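Local coordinates for protein peptide amidase (Stenotrophomonas maltophilia, PDB 1M22) that probably hydrolyses amide bonds, as a peptide amidase of the amidase signature family that acts on the C-terminal amide group of peptides, at residues E132-R137 and C163-G168. Sequence-based numbering, arbitrary orientation.
Sequences EWANFR and CGSSSG
The Ser-cisSer-Lys triad of the amidase signature fold supplies this contact: S165, the middle serine, lies against the backbone of A134 and N135. The 132-137 segment approaches as a tight turn in which W133, A134 and N135 all adopt left-handed helical backbone angles. Backbone hydrogen bonds from N135 N to E132 O and from F136 N to W133 O close it. Across the contact, S165 CB packs on the backbone of A134, 3.5 Å from its C atom, while S165 OG stands 3.6 Å from A134 CB. N135 adds its CB, 4.1 Å from S165 CB, while its amide oxygen is hydrogen-bonded to S141.

The peptide bond before S165 is cis, and chi1 of 60° holds OG between the backbone N and the carbonyl carbon of its own residue. OG is thereby presented to S189, the nucleophile, and to K86, each hydrogen-bonded to it. A water joins the two segments: it donates to A134 O at 2.7 Å and is hydrogen-bonded to S165 OG, also at 2.7 Å. Behind the serine, S167 OG donates to C163 O at 2.6 Å, approaching one lone pair of that oxygen within the carbonyl plane and tying the start of helix 167-174 back to the segment's first residue. Away from S165, R137 NH1 makes a salt bridge to E132 OE1 (2.9 Å), coming from above the carboxylate plane, and also bonds the carbonyl of E362.

The example illustrates how a neighbouring segment can reach a catalytic hydroxyl through a shared water and van der Waals contact. K86, S189 and the water all engage S165 OG, whereas A134 packs against both CB and OG, and N135 against CB; the water links the catalytic hydrogen-bond network to a main-chain carbonyl.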
loop_
_atom_site.group_PDB
_atom_site.type_symbol
_atom_site.label_atom_id
_atom_site.label_comp_id
_atom_site.label_asym_id
_atom_site.label_seq_id
_atom_site.Cartn_x
_atom_site.Cartn_y
_atom_site.Cartn_z
ATOM N N GLU A 132 -1.643 2.034 -14.109
ATOM C CA GLU A 132 -0.517 2.694 -14.764
ATOM C C GLU A 132 -0.168 4.053 -14.165
ATOM O O GLU A 132 -1.045 4.883 -13.924
ATOM C CB GLU A 132 -0.771 2.843 -16.266
ATOM C CG GLU A 132 0.505 2.747 -17.084
ATOM C CD GLU A 132 0.278 3.005 -18.557
ATOM O OE1 GLU A 132 0.157 4.187 -18.936
ATOM O OE2 GLU A 132 0.218 2.024 -19.328
ATOM N N TRP A 133 1.127 4.267 -13.937
ATOM C CA TRP A 133 1.636 5.507 -13.349
ATOM C C TRP A 133 0.968 5.806 -12.009
ATOM O O TRP A 133 0.751 6.962 -11.644
ATOM C CB TRP A 133 1.460 6.682 -14.326
ATOM C CG TRP A 133 2.283 6.511 -15.570
ATOM C CD1 TRP A 133 1.831 6.183 -16.816
ATOM C CD2 TRP A 133 3.715 6.541 -15.658
ATOM N NE1 TRP A 133 2.892 5.997 -17.672
ATOM C CE2 TRP A 133 4.059 6.210 -16.987
ATOM C CE3 TRP A 133 4.740 6.811 -14.740
ATOM C CZ2 TRP A 133 5.390 6.140 -17.423
ATOM C CZ3 TRP A 133 6.064 6.742 -15.173
ATOM C CH2 TRP A 133 6.375 6.408 -16.504
ATOM N N ALA A 134 0.661 4.735 -11.279
ATOM C CA ALA A 134 0.021 4.819 -9.968
ATOM C C ALA A 134 -1.274 5.619 -10.025
ATOM O O ALA A 134 -1.625 6.352 -9.099
ATOM C CB ALA A 134 0.985 5.426 -8.949
ATOM N N ASN A 135 -1.986 5.448 -11.134
ATOM C CA ASN A 135 -3.257 6.111 -11.399
ATOM C C ASN A 135 -3.187 7.628 -11.530
ATOM O O ASN A 135 -4.156 8.326 -11.227
ATOM C CB ASN A 135 -4.308 5.721 -10.351
ATOM C CG ASN A 135 -5.721 6.026 -10.815
ATOM O OD1 ASN A 135 -6.029 5.903 -12.000
ATOM N ND2 ASN A 135 -6.586 6.416 -9.887
ATOM N N PHE A 136 -2.050 8.143 -11.978
ATOM C CA PHE A 136 -1.952 9.581 -12.186
ATOM C C PHE A 136 -1.673 9.840 -13.662
ATOM O O PHE A 136 -0.783 10.612 -14.012
ATOM C CB PHE A 136 -0.851 10.210 -11.328
ATOM C CG PHE A 136 -1.078 11.670 -11.055
ATOM C CD1 PHE A 136 -2.068 12.069 -10.166
ATOM C CD2 PHE A 136 -0.343 12.643 -11.720
ATOM C CE1 PHE A 136 -2.328 13.419 -9.941
ATOM C CE2 PHE A 136 -0.592 14.001 -11.503
ATOM C CZ PHE A 136 -1.589 14.388 -10.610
ATOM N N ARG A 137 -2.440 9.186 -14.532
ATOM C CA ARG A 137 -2.255 9.357 -15.966
ATOM C C ARG A 137 -3.426 10.051 -16.647
ATOM O O ARG A 137 -3.232 11.043 -17.347
ATOM C CB ARG A 137 -2.015 8.012 -16.653
ATOM C CG ARG A 137 -1.391 8.174 -18.032
ATOM C CD ARG A 137 -1.477 6.911 -18.860
ATOM N NE ARG A 137 -2.805 6.719 -19.438
ATOM C CZ ARG A 137 -3.132 5.684 -20.203
ATOM N NH1 ARG A 137 -2.230 4.752 -20.471
ATOM N NH2 ARG A 137 -4.354 5.590 -20.717
ATOM N N CYS A 163 -9.284 -2.546 -7.147
ATOM C CA CYS A 163 -9.021 -1.157 -6.760
ATOM C C CYS A 163 -7.546 -0.861 -7.092
ATOM O O CYS A 163 -6.945 -1.583 -7.886
ATOM C CB CYS A 163 -9.318 -0.918 -5.274
ATOM S SG CYS A 163 -9.478 0.838 -4.812
ATOM N N GLY A 164 -6.958 0.178 -6.499
ATOM C CA GLY A 164 -5.575 0.533 -6.813
ATOM C C GLY A 164 -5.073 1.651 -5.913
ATOM O O GLY A 164 -5.858 2.124 -5.107
ATOM N N SER A 165 -3.888 2.218 -6.152
ATOM C CA SER A 165 -3.096 1.929 -7.295
ATOM C C SER A 165 -2.176 0.672 -7.029
ATOM O O SER A 165 -1.465 0.200 -7.903
ATOM C CB SER A 165 -2.323 2.974 -7.979
ATOM O OG SER A 165 -1.391 3.545 -7.075
ATOM N N SER A 166 -2.189 0.150 -5.809
ATOM C CA SER A 166 -1.372 -1.021 -5.431
ATOM C C SER A 166 -2.193 -2.299 -5.604
ATOM O O SER A 166 -2.278 -3.136 -4.698
ATOM C CB SER A 166 -0.939 -0.912 -3.964
ATOM O OG SER A 166 -0.217 0.284 -3.704
ATOM N N SER A 167 -2.768 -2.448 -6.790
ATOM C CA SER A 167 -3.642 -3.564 -7.108
ATOM C C SER A 167 -3.021 -4.946 -6.960
ATOM O O SER A 167 -3.539 -5.786 -6.222
ATOM C CB SER A 167 -4.169 -3.387 -8.531
ATOM O OG SER A 167 -4.518 -2.032 -8.778
ATOM N N GLY A 168 -1.920 -5.178 -7.665
ATOM C CA GLY A 168 -1.262 -6.468 -7.620
ATOM C C GLY A 168 -0.744 -6.854 -6.253
ATOM O O GLY A 168 -0.785 -8.025 -5.881
HETATM O O HOH W 1 -1.262 6.141 -6.425
#